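Local structure of PspGI restriction endonuclease (Pyrococcus sp. GI-H, 3BM3) at residues C[117-123]-C[138-144]; C[124-128]-C[176-181]; C[170-174]-C[186-190]; C[210-216]-C[241-247]. The protein acts as a restriction endonuclease, seen here bound to substrate DNA, and probably cuts DNA at a specific recognition site. The protein carries 2 engineered substitutions. All blocks are in the same frame, centred on the assembly; numbering follows the deposited sequence.

Interaction 1: residues C[117-123]-C[138-144]; sequences IRYEHDR and AFIIPSV. Engineered in segment 138-144: Ala-138 (natural residue Asp).
Glu-120 OE1 takes the backbone N-H of Val-144 at 2.8 Å, a nearly straight bond (168°) that meets the oxygen from above the carboxylate plane. The side chain gets there by running extended beyond CG, its CD close over Ser-143 CB. Ser-143 is the N-cap of helix 144-149, and its OG turns to Thr-146. The other oxygen, OE2, is 3.6 Å from Arg-123 NH2, a loose pairing of charges across a guanidinium face; Arg-123 NH1 gives one N-H to His-121 O. In the backbone, Glu-120 and Ile-140 form a single antiparallel hydrogen-bonded bridge that joins the loop to edge strand 139-141. The engineered Ala-138 shares with Phe-139 a classic beta bulge opposite Ile-157. Tyr-119, His-121 and Phe-139 form an aromatic cluster, with Tyr-119 and Phe-139 packed on Thr-109 of helix 85-115. The Phe-139 edge meets the Tyr-119 face in an offset edge-to-face pair, planes at 80°, while the His-121 ring lies oblique to Phe-139, at 39°. Shortening Glu-120 to an alanine here would probably leave the Val-144 N-H without its acceptor and Arg-123 without its loose charge partner. Near a helix N-terminus and a loosely paired arginine, the carboxylate probably stays ionised.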
# COMPACT_ATOMS: atom_id res chain seq x y z
N ILE C 117 11.94 -25.47 -8.14
CA ILE C 117 12.64 -24.26 -7.76
C ILE C 117 12.60 -24.22 -6.27
O ILE C 117 11.52 -24.14 -5.68
CB ILE C 117 11.99 -23.01 -8.35
CG1 ILE C 117 12.09 -23.06 -9.89
CG2 ILE C 117 12.60 -21.70 -7.78
CD1 ILE C 117 11.18 -22.07 -10.59
N ARG C 118 13.77 -24.23 -5.66
CA ARG C 118 13.85 -24.07 -4.23
C ARG C 118 13.64 -22.64 -3.88
O ARG C 118 14.09 -21.74 -4.59
CB ARG C 118 15.19 -24.55 -3.70
CG ARG C 118 15.32 -26.07 -3.76
CD ARG C 118 16.69 -26.51 -3.29
NE ARG C 118 16.85 -27.96 -3.32
CZ ARG C 118 17.07 -28.70 -4.40
NH1 ARG C 118 17.16 -28.13 -5.61
NH2 ARG C 118 17.21 -30.02 -4.28
N TYR C 119 12.95 -22.44 -2.78
CA TYR C 119 12.61 -21.11 -2.34
C TYR C 119 12.47 -21.11 -0.83
O TYR C 119 12.35 -22.16 -0.20
CB TYR C 119 11.30 -20.62 -2.97
CG TYR C 119 10.13 -21.40 -2.46
CD1 TYR C 119 9.46 -20.99 -1.31
CD2 TYR C 119 9.74 -22.59 -3.07
CE1 TYR C 119 8.41 -21.74 -0.79
CE2 TYR C 119 8.69 -23.34 -2.55
CZ TYR C 119 8.04 -22.90 -1.41
OH TYR C 119 7.01 -23.64 -0.89
N GLU C 120 12.47 -19.91 -0.29
CA GLU C 120 12.00 -19.68 1.04
C GLU C 120 11.03 -18.53 1.01
O GLU C 120 11.19 -17.56 0.29
CB GLU C 120 13.15 -19.41 2.00
CG GLU C 120 13.93 -20.66 2.26
CD GLU C 120 15.11 -20.45 3.15
OE1 GLU C 120 15.60 -19.32 3.30
OE2 GLU C 120 15.55 -21.47 3.69
N HIS C 121 10.01 -18.65 1.87
CA HIS C 121 9.00 -17.65 2.04
C HIS C 121 9.02 -17.30 3.52
O HIS C 121 9.47 -18.09 4.34
CB HIS C 121 7.65 -18.23 1.63
CG HIS C 121 6.49 -17.32 1.85
ND1 HIS C 121 5.58 -17.52 2.87
CD2 HIS C 121 6.07 -16.22 1.18
CE1 HIS C 121 4.67 -16.56 2.83
NE2 HIS C 121 4.93 -15.77 1.81
N ASP C 122 8.54 -16.12 3.86
CA ASP C 122 8.50 -15.70 5.25
C ASP C 122 9.88 -15.45 5.85
O ASP C 122 10.03 -15.46 7.08
CB ASP C 122 7.74 -16.73 6.11
CG ASP C 122 6.69 -16.10 7.01
OD1 ASP C 122 6.34 -14.92 6.79
OD2 ASP C 122 6.22 -16.81 7.93
N ARG C 123 10.89 -15.21 5.02
CA ARG C 123 12.20 -14.93 5.59
C ARG C 123 12.41 -13.43 5.64
O ARG C 123 12.06 -12.72 4.71
CB ARG C 123 13.29 -15.66 4.80
CG ARG C 123 13.10 -17.17 4.80
CD ARG C 123 12.85 -17.73 6.20
NE ARG C 123 13.15 -19.17 6.23
CZ ARG C 123 12.34 -20.14 5.82
NH1 ARG C 123 11.13 -19.88 5.36
NH2 ARG C 123 12.74 -21.40 5.89
N ALA C 138 8.48 -11.74 -0.79
CA ALA C 138 7.61 -12.90 -0.77
C ALA C 138 8.41 -14.17 -0.91
O ALA C 138 8.17 -15.13 -0.20
CB ALA C 138 6.54 -12.87 -1.87
N PHE C 139 9.36 -14.17 -1.83
CA PHE C 139 10.20 -15.33 -2.05
C PHE C 139 11.64 -14.93 -2.20
O PHE C 139 11.96 -13.90 -2.77
CB PHE C 139 9.74 -16.08 -3.29
CG PHE C 139 8.32 -16.55 -3.18
CD1 PHE C 139 8.04 -17.69 -2.47
CD2 PHE C 139 7.28 -15.81 -3.70
CE1 PHE C 139 6.73 -18.13 -2.30
CE2 PHE C 139 5.96 -16.25 -3.54
CZ PHE C 139 5.70 -17.40 -2.85
N ILE C 140 12.48 -15.77 -1.64
CA ILE C 140 13.89 -15.68 -1.86
C ILE C 140 14.28 -16.98 -2.50
O ILE C 140 14.02 -18.06 -1.96
CB ILE C 140 14.66 -15.51 -0.56
CG1 ILE C 140 14.17 -14.26 0.16
CG2 ILE C 140 16.17 -15.40 -0.85
CD1 ILE C 140 14.78 -14.03 1.50
N ILE C 141 14.92 -16.87 -3.65
CA ILE C 141 15.31 -18.05 -4.40
C ILE C 141 16.83 -18.13 -4.46
O ILE C 141 17.46 -17.21 -4.94
CB ILE C 141 14.69 -18.00 -5.80
CG1 ILE C 141 13.15 -18.03 -5.62
CG2 ILE C 141 15.23 -19.17 -6.62
CD1 ILE C 141 12.39 -17.98 -6.84
N PRO C 142 17.41 -19.23 -3.96
CA PRO C 142 16.77 -20.42 -3.38
C PRO C 142 16.51 -20.35 -1.88
O PRO C 142 15.69 -21.12 -1.35
CB PRO C 142 17.77 -21.51 -3.68
CG PRO C 142 19.09 -20.82 -3.57
CD PRO C 142 18.88 -19.41 -4.05
N SER C 143 17.22 -19.46 -1.19
CA SER C 143 17.14 -19.38 0.24
C SER C 143 17.75 -18.10 0.71
O SER C 143 18.59 -17.51 0.03
CB SER C 143 17.94 -20.52 0.90
OG SER C 143 19.32 -20.38 0.61
N VAL C 144 17.36 -17.69 1.90
CA VAL C 144 17.97 -16.52 2.51
C VAL C 144 19.46 -16.76 2.79
O VAL C 144 20.27 -15.84 2.63
CB VAL C 144 17.19 -16.02 3.75
CG1 VAL C 144 17.48 -16.86 4.96
CG2 VAL C 144 17.48 -14.55 4.00
O HOH W 1 7.87 -13.82 2.78

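Interaction 2: residues C[124-128]-C[176-181]; sequences VIKIY and ILRNKF
The apolar part of this contact is carried by Ile-125 and Ile-127, whose methyl branches reach into one flank of the last turns of helix 167-181. Ile-125 CG2 presses on the ring of Phe-181, 3.4 Å from CE2, a tight approach, and also meets Leu-177 CD2 at 3.8 Å, where the two side chains are roughly perpendicular. One step on, Ile-127 lays CG1 against Ile-176 CG2 at 3.8 Å, again nearly square to it. Its CD1 slots between Ile-176, Leu-177 and the CD of Lys-180. Phe-147 of helix 144-149 meets the Phe-181 ring edge-to-face and extends the apolar patch.

The polar part belongs to Lys-180. With CG anti to the backbone N (chi1 174°), its chain runs out antiparallel alongside that of Ile-127, and its CG lies over one face of the Phe-181 ring, toward the rim. The chain bends only at the end, where NZ gives a 3.1 Å hydrogen bond to Ile-127 O. The contact joins the small hairpin of strands 125-126 and 134-135 to helix 167-181, beside the second subunit: Tyr-128 OH bonds to Asp-206 of that subunit. Lys-180 works largely through its methylenes, and since its ammonium meets the carbonyl from above its plane, the bond is probably only modestly directional and the apolar packing carries most of the contact.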
# COMPACT_ATOMS: atom_id res chain seq x y z
N VAL C 124 12.92 -12.96 6.76
CA VAL C 124 13.23 -11.57 6.96
C VAL C 124 14.71 -11.38 6.71
O VAL C 124 15.58 -12.09 7.27
CB VAL C 124 12.85 -11.15 8.37
CG1 VAL C 124 13.15 -9.67 8.59
CG2 VAL C 124 11.37 -11.47 8.60
N ILE C 125 15.01 -10.42 5.82
CA ILE C 125 16.37 -10.05 5.53
C ILE C 125 16.68 -8.90 6.48
O ILE C 125 16.18 -7.80 6.33
CB ILE C 125 16.55 -9.61 4.07
CG1 ILE C 125 16.15 -10.75 3.15
CG2 ILE C 125 18.00 -9.15 3.85
CD1 ILE C 125 16.22 -10.36 1.68
N LYS C 126 17.50 -9.18 7.49
CA LYS C 126 17.78 -8.18 8.51
C LYS C 126 18.61 -7.08 7.91
O LYS C 126 19.52 -7.33 7.12
CB LYS C 126 18.45 -8.80 9.74
CG LYS C 126 17.47 -9.51 10.66
CD LYS C 126 17.36 -10.98 10.30
CE LYS C 126 16.04 -11.61 10.70
NZ LYS C 126 15.81 -12.81 9.89
N ILE C 127 18.25 -5.85 8.25
CA ILE C 127 18.91 -4.68 7.72
C ILE C 127 19.86 -4.07 8.70
O ILE C 127 20.91 -3.56 8.29
CB ILE C 127 17.86 -3.62 7.30
CG1 ILE C 127 16.93 -4.18 6.20
CG2 ILE C 127 18.53 -2.38 6.80
CD1 ILE C 127 17.68 -4.76 5.02
N TYR C 128 19.47 -4.10 9.96
CA TYR C 128 20.25 -3.54 11.06
C TYR C 128 20.60 -4.61 12.06
O TYR C 128 19.78 -5.46 12.37
CB TYR C 128 19.40 -2.49 11.76
CG TYR C 128 18.93 -1.40 10.82
CD1 TYR C 128 19.81 -0.47 10.32
CD2 TYR C 128 17.60 -1.30 10.43
CE1 TYR C 128 19.40 0.54 9.45
CE2 TYR C 128 17.19 -0.31 9.55
CZ TYR C 128 18.08 0.63 9.08
OH TYR C 128 17.68 1.64 8.22
N ILE C 176 15.86 -0.16 0.14
CA ILE C 176 16.40 -0.56 1.43
C ILE C 176 17.43 -1.67 1.27
O ILE C 176 18.52 -1.62 1.84
CB ILE C 176 15.29 -0.98 2.37
CG1 ILE C 176 14.40 0.25 2.66
CG2 ILE C 176 15.84 -1.53 3.69
CD1 ILE C 176 13.03 -0.16 3.26
N LEU C 177 17.11 -2.65 0.43
CA LEU C 177 17.99 -3.80 0.18
C LEU C 177 19.23 -3.40 -0.60
O LEU C 177 20.33 -3.83 -0.27
CB LEU C 177 17.20 -4.85 -0.56
CG LEU C 177 16.21 -5.58 0.36
CD1 LEU C 177 15.27 -6.43 -0.49
CD2 LEU C 177 16.94 -6.41 1.44
N ARG C 178 19.06 -2.55 -1.60
CA ARG C 178 20.21 -2.07 -2.39
C ARG C 178 21.14 -1.23 -1.55
O ARG C 178 22.38 -1.29 -1.71
CB ARG C 178 19.73 -1.32 -3.61
CG ARG C 178 19.23 -2.25 -4.62
CD ARG C 178 18.84 -1.61 -5.91
NE ARG C 178 18.09 -2.62 -6.65
CZ ARG C 178 18.64 -3.61 -7.36
NH1 ARG C 178 19.96 -3.72 -7.50
NH2 ARG C 178 17.85 -4.49 -7.97
N ASN C 179 20.56 -0.44 -0.67
CA ASN C 179 21.36 0.36 0.23
C ASN C 179 22.24 -0.55 1.06
O ASN C 179 23.45 -0.30 1.19
CB ASN C 179 20.44 1.20 1.11
CG ASN C 179 21.18 2.21 1.92
OD1 ASN C 179 22.35 2.48 1.67
ND2 ASN C 179 20.50 2.82 2.89
N LYS C 180 21.68 -1.64 1.57
CA LYS C 180 22.40 -2.52 2.46
C LYS C 180 23.36 -3.46 1.72
O LYS C 180 24.51 -3.66 2.15
CB LYS C 180 21.45 -3.32 3.33
CG LYS C 180 22.23 -4.34 4.17
CD LYS C 180 21.47 -4.89 5.30
CE LYS C 180 22.40 -5.68 6.21
NZ LYS C 180 23.40 -4.78 6.84
N PHE C 181 22.88 -4.02 0.61
CA PHE C 181 23.57 -5.12 -0.07
C PHE C 181 24.22 -4.76 -1.39
O PHE C 181 24.93 -5.60 -1.96
CB PHE C 181 22.62 -6.31 -0.26
CG PHE C 181 22.15 -6.90 1.02
CD1 PHE C 181 22.97 -7.75 1.76
CD2 PHE C 181 20.90 -6.58 1.53
CE1 PHE C 181 22.53 -8.29 2.94
CE2 PHE C 181 20.47 -7.11 2.73
CZ PHE C 181 21.30 -7.96 3.45

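Interaction 3: residues C[170-174]-C[186-190]; sequences AVGEA and NFWFV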
# COMPACT_ATOMS: atom_id res chain seq x y z
N ALA C 170 7.48 -1.91 -3.40
CA ALA C 170 8.55 -2.76 -3.94
C ALA C 170 9.77 -1.92 -4.23
O ALA C 170 10.90 -2.36 -3.96
CB ALA C 170 8.07 -3.45 -5.19
N VAL C 171 9.57 -0.70 -4.74
CA VAL C 171 10.66 0.23 -5.02
C VAL C 171 11.31 0.56 -3.68
O VAL C 171 12.51 0.54 -3.56
CB VAL C 171 10.19 1.50 -5.72
CG1 VAL C 171 11.35 2.50 -5.90
CG2 VAL C 171 9.53 1.20 -7.09
N GLY C 172 10.49 0.76 -2.66
CA GLY C 172 10.98 1.04 -1.31
C GLY C 172 11.80 -0.10 -0.77
O GLY C 172 12.91 0.09 -0.27
N GLU C 173 11.25 -1.31 -0.86
CA GLU C 173 11.94 -2.49 -0.40
C GLU C 173 13.30 -2.65 -1.12
O GLU C 173 14.35 -2.89 -0.51
CB GLU C 173 11.07 -3.72 -0.61
CG GLU C 173 11.73 -4.96 -0.13
CD GLU C 173 10.89 -6.19 -0.30
OE1 GLU C 173 9.72 -6.07 -0.71
OE2 GLU C 173 11.44 -7.27 -0.06
N ALA C 174 13.25 -2.49 -2.42
CA ALA C 174 14.45 -2.62 -3.27
C ALA C 174 15.50 -1.60 -2.83
O ALA C 174 16.69 -1.92 -2.76
CB ALA C 174 14.07 -2.44 -4.75
N ASN C 186 19.23 -9.11 -7.13
CA ASN C 186 18.28 -9.40 -8.18
C ASN C 186 16.91 -9.29 -7.54
O ASN C 186 16.55 -10.09 -6.69
CB ASN C 186 18.51 -10.79 -8.70
CG ASN C 186 19.88 -10.95 -9.28
OD1 ASN C 186 20.21 -10.34 -10.27
ND2 ASN C 186 20.72 -11.74 -8.60
N PHE C 187 16.17 -8.28 -7.94
CA PHE C 187 14.90 -7.99 -7.30
C PHE C 187 13.85 -7.95 -8.38
O PHE C 187 13.92 -7.09 -9.27
CB PHE C 187 14.98 -6.65 -6.59
CG PHE C 187 13.82 -6.39 -5.69
CD1 PHE C 187 13.93 -6.61 -4.34
CD2 PHE C 187 12.62 -5.94 -6.21
CE1 PHE C 187 12.86 -6.37 -3.50
CE2 PHE C 187 11.55 -5.71 -5.37
CZ PHE C 187 11.67 -5.91 -4.03
N TRP C 188 12.90 -8.89 -8.32
CA TRP C 188 11.91 -9.02 -9.36
C TRP C 188 10.55 -8.76 -8.76
O TRP C 188 10.28 -9.15 -7.64
CB TRP C 188 11.92 -10.42 -10.00
CG TRP C 188 13.21 -10.82 -10.65
CD1 TRP C 188 14.34 -10.09 -10.75
CD2 TRP C 188 13.48 -12.09 -11.25
NE1 TRP C 188 15.32 -10.83 -11.38
CE2 TRP C 188 14.81 -12.04 -11.72
CE3 TRP C 188 12.72 -13.23 -11.51
CZ2 TRP C 188 15.39 -13.12 -12.39
CZ3 TRP C 188 13.32 -14.31 -12.15
CH2 TRP C 188 14.62 -14.23 -12.59
N PHE C 189 9.69 -8.11 -9.53
CA PHE C 189 8.36 -7.79 -9.09
C PHE C 189 7.39 -8.57 -9.92
O PHE C 189 7.45 -8.59 -11.16
CB PHE C 189 8.08 -6.31 -9.32
CG PHE C 189 6.70 -5.88 -8.94
CD1 PHE C 189 6.45 -5.44 -7.65
CD2 PHE C 189 5.67 -5.95 -9.83
CE1 PHE C 189 5.15 -5.08 -7.27
CE2 PHE C 189 4.38 -5.58 -9.45
CZ PHE C 189 4.14 -5.13 -8.19
N VAL C 190 6.42 -9.15 -9.23
CA VAL C 190 5.33 -9.87 -9.87
C VAL C 190 4.01 -9.26 -9.42
O VAL C 190 3.75 -9.18 -8.24
CB VAL C 190 5.33 -11.36 -9.46
CG1 VAL C 190 4.16 -12.07 -10.08
CG2 VAL C 190 6.64 -12.00 -9.79
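Phe-187 sends its ring into the helix at Ala-170, Glu-173 and Ala-174. From CB, which has Arg-178 NH2 beside it, CG stands anti to the backbone N (chi1 -169°), and this throws the ring straight out from the strand. CG and CD2 both lie 4.1 Å from Ala-174 CB, and CD1 is under the same methyl, because it sits squarely over the ring: a CH-pi contact, 4.0 Å from CB to the centroid and only 6° off the normal. CE1 comes next, 3.8 Å from Glu-173 CD, which lies in the ring plane at its edge; the carboxylate is turned nearly perpendicular to the ring, and OE1 is bound by Thr-158 OG1. CE2 approaches Ala-170 O, as does CZ at the tip, 3.6 Å from this oxygen, which also accepts the helical bond from Ala-174 N.

The segments belong to a beta-alpha-beta crossover, strand 155-160, helix 167-181 and strand 186-191, in which segment 170-174 runs almost antiparallel to segment 186-190 (169°, axes 9.8 Å apart). With an alanine here instead of Phe-187, the ring under Ala-174 and beside Glu-173 would be lost, probably opening a gap between helix and sheet.

Two residues on, Phe-189 takes up Ala-170, whose CB is 3.6 Å from its CD1, and Met-204 packs on both. On the helix's outer side Val-171 meets Gly-172 of the second subunit.

Interaction 4: residues C[210-216]-C[241-247]; sequences DRVYVID and QKIRRFS
Tyr-213 and Arg-244 run alongside each other in the same direction, the arginine CB 3.3 Å from Tyr-213 CE1 and the ring and guanidinium planes 72° apart. Arg-211, in one of its two modelled conformers, joins them from the same strand as the tyrosine: its NE then donates to Tyr-213 OH at 2.9 Å, in the guanidinium plane. In that conformer the bend at chi3 (73°) also brings its NH2 to within 3.1 Å of Arg-244 NE. Asp-252 accounts for this gathering of like charges, since its carboxylate takes both guanidiniums and the tyrosine hydroxyl.

The backbones of the two segments form a parallel pair, strand 211-214 beside edge strand 243-245, crossing at -34°, with helices 216-227 and 236-240 in the connection. Four backbone bonds run from Val-212 N to Phe-246 N. Val-212 and Ile-243 share the face opposite Tyr-213, Val-212 against Phe-196 and Ile-243 against Ile-226 of helix 216-227.

Past the strands, Asp-216 grips Ser-247 with both oxygens: OD1 accepts Ser-247 N at 3.0 Å through its syn lone pair, while Ser-247 OG donates to OD2 at 2.6 Å. Arg-245 lies roughly perpendicular to Asp-216 and pairs instead with Asp-220.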
# COMPACT_ATOMS: atom_id res chain seq x y z
N ASP C 210 14.71 -5.15 -11.09
CA ASP C 210 15.39 -5.68 -12.27
C ASP C 210 14.51 -6.20 -13.35
O ASP C 210 14.85 -6.10 -14.51
CB ASP C 210 16.36 -6.77 -11.87
CG ASP C 210 17.40 -6.25 -10.97
OD1 ASP C 210 18.25 -5.47 -11.47
OD2 ASP C 210 17.30 -6.51 -9.78
N ARG C 211 13.38 -6.79 -12.95
CA ARG C 211 12.45 -7.46 -13.85
C ARG C 211 11.04 -7.27 -13.31
O ARG C 211 10.81 -7.37 -12.10
CB ARG C 211 12.76 -8.95 -13.99
CG ARG C 211 14.18 -9.24 -14.44
CD ARG C 211 14.44 -10.71 -14.65
NE ARG C 211 13.82 -11.29 -15.84
CZ ARG C 211 14.27 -11.18 -17.09
NH1 ARG C 211 15.32 -10.43 -17.38
NH2 ARG C 211 13.62 -11.80 -18.07
N VAL C 212 10.10 -7.01 -14.21
CA VAL C 212 8.71 -6.80 -13.85
C VAL C 212 7.92 -7.87 -14.54
O VAL C 212 8.01 -7.98 -15.76
CB VAL C 212 8.26 -5.42 -14.27
CG1 VAL C 212 6.74 -5.34 -14.29
CG2 VAL C 212 8.89 -4.37 -13.30
N TYR C 213 7.14 -8.63 -13.77
CA TYR C 213 6.28 -9.68 -14.31
C TYR C 213 4.83 -9.30 -14.19
O TYR C 213 4.40 -8.82 -13.16
CB TYR C 213 6.50 -11.00 -13.61
CG TYR C 213 7.88 -11.54 -13.92
CD1 TYR C 213 8.07 -12.43 -14.96
CD2 TYR C 213 8.98 -11.10 -13.19
CE1 TYR C 213 9.32 -12.89 -15.26
CE2 TYR C 213 10.23 -11.53 -13.47
CZ TYR C 213 10.41 -12.44 -14.53
OH TYR C 213 11.68 -12.88 -14.81
N VAL C 214 4.09 -9.50 -15.26
CA VAL C 214 2.73 -9.02 -15.36
C VAL C 214 1.84 -10.21 -15.70
O VAL C 214 2.25 -11.13 -16.39
CB VAL C 214 2.60 -7.87 -16.40
CG1 VAL C 214 3.61 -6.73 -16.16
CG2 VAL C 214 2.74 -8.36 -17.80
N ILE C 215 0.63 -10.24 -15.17
CA ILE C 215 -0.29 -11.30 -15.48
C ILE C 215 -0.34 -11.40 -17.01
O ILE C 215 -0.36 -10.40 -17.70
CB ILE C 215 -1.68 -11.03 -14.88
CG1 ILE C 215 -2.59 -12.24 -15.04
CG2 ILE C 215 -2.29 -9.71 -15.39
CD1 ILE C 215 -3.82 -12.19 -14.14
N ASP C 216 -0.37 -12.62 -17.54
CA ASP C 216 -0.16 -12.81 -18.97
C ASP C 216 -1.08 -11.97 -19.81
O ASP C 216 -0.65 -11.42 -20.82
CB ASP C 216 -0.26 -14.27 -19.36
CG ASP C 216 0.90 -15.11 -18.87
OD1 ASP C 216 1.67 -14.68 -18.00
OD2 ASP C 216 1.01 -16.26 -19.36
N GLN C 241 12.54 -5.49 -22.57
CA GLN C 241 13.31 -6.69 -22.25
C GLN C 241 13.18 -7.16 -20.81
O GLN C 241 13.35 -8.33 -20.53
CB GLN C 241 14.78 -6.49 -22.57
CG GLN C 241 15.04 -6.34 -24.07
CD GLN C 241 16.37 -5.65 -24.40
OE1 GLN C 241 16.67 -5.39 -25.57
NE2 GLN C 241 17.16 -5.31 -23.35
N LYS C 242 12.89 -6.21 -19.92
CA LYS C 242 12.79 -6.44 -18.50
C LYS C 242 11.35 -6.63 -18.04
O LYS C 242 11.11 -6.84 -16.87
CB LYS C 242 13.43 -5.28 -17.75
CG LYS C 242 14.96 -5.20 -17.99
CD LYS C 242 15.60 -3.84 -17.60
CE LYS C 242 17.06 -3.74 -18.11
NZ LYS C 242 17.26 -3.47 -19.60
N ILE C 243 10.39 -6.53 -18.95
CA ILE C 243 8.98 -6.74 -18.61
C ILE C 243 8.62 -8.08 -19.19
O ILE C 243 8.88 -8.32 -20.34
CB ILE C 243 8.08 -5.63 -19.22
CG1 ILE C 243 8.43 -4.28 -18.60
CG2 ILE C 243 6.62 -5.95 -19.04
CD1 ILE C 243 7.86 -3.08 -19.42
N ARG C 244 8.01 -8.93 -18.37
CA ARG C 244 7.81 -10.32 -18.74
C ARG C 244 6.42 -10.75 -18.35
O ARG C 244 5.82 -10.21 -17.43
CB ARG C 244 8.80 -11.23 -18.02
CG ARG C 244 10.27 -10.88 -18.13
CD ARG C 244 10.80 -11.29 -19.42
NE ARG C 244 11.05 -12.74 -19.42
CZ ARG C 244 11.13 -13.47 -20.53
NH1 ARG C 244 10.92 -12.91 -21.71
NH2 ARG C 244 11.38 -14.75 -20.45
N ARG C 245 5.92 -11.77 -19.03
CA ARG C 245 4.71 -12.41 -18.60
C ARG C 245 4.98 -13.20 -17.33
O ARG C 245 6.02 -13.81 -17.15
CB ARG C 245 4.22 -13.37 -19.69
CG ARG C 245 3.81 -12.72 -20.94
CD ARG C 245 3.42 -13.81 -21.94
NE ARG C 245 2.77 -13.27 -23.14
CZ ARG C 245 3.41 -12.83 -24.22
NH1 ARG C 245 4.74 -12.85 -24.28
NH2 ARG C 245 2.72 -12.38 -25.27
N PHE C 246 3.97 -13.24 -16.46
CA PHE C 246 4.01 -14.09 -15.29
C PHE C 246 4.47 -15.51 -15.62
O PHE C 246 5.29 -16.09 -14.93
CB PHE C 246 2.62 -14.13 -14.67
CG PHE C 246 2.50 -15.09 -13.52
CD1 PHE C 246 2.85 -14.69 -12.25
CD2 PHE C 246 2.08 -16.39 -13.71
CE1 PHE C 246 2.73 -15.56 -11.19
CE2 PHE C 246 1.97 -17.27 -12.64
CZ PHE C 246 2.30 -16.84 -11.39
N SER C 247 3.96 -16.05 -16.70
CA SER C 247 4.30 -17.41 -17.02
C SER C 247 5.78 -17.62 -17.22
O SER C 247 6.27 -18.76 -17.09
CB SER C 247 3.54 -17.85 -18.26
OG SER C 247 2.20 -18.05 -17.91

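Following the chain, interaction 1 closes first, folding the loop after helix 85-115 onto edge strand 139-141 and enclosing the small hairpin. Interaction 2 starts inside that loop and ends beyond it, at the tail of helix 167-181, so the two cross; Ile-125 joins them by packing on Ile-140 and Val-144. Interaction 3 crosses interaction 2 in turn, opening at 170-174 and closing on strand 186-191, with Leu-177 lying against Phe-187. Interaction 4 comes later, in series with the rest, adding the far edge strand to strand 211-214, itself the neighbour of strand 186-191. The Arg-178 to Asp-210 salt bridge links interactions 2 and 4.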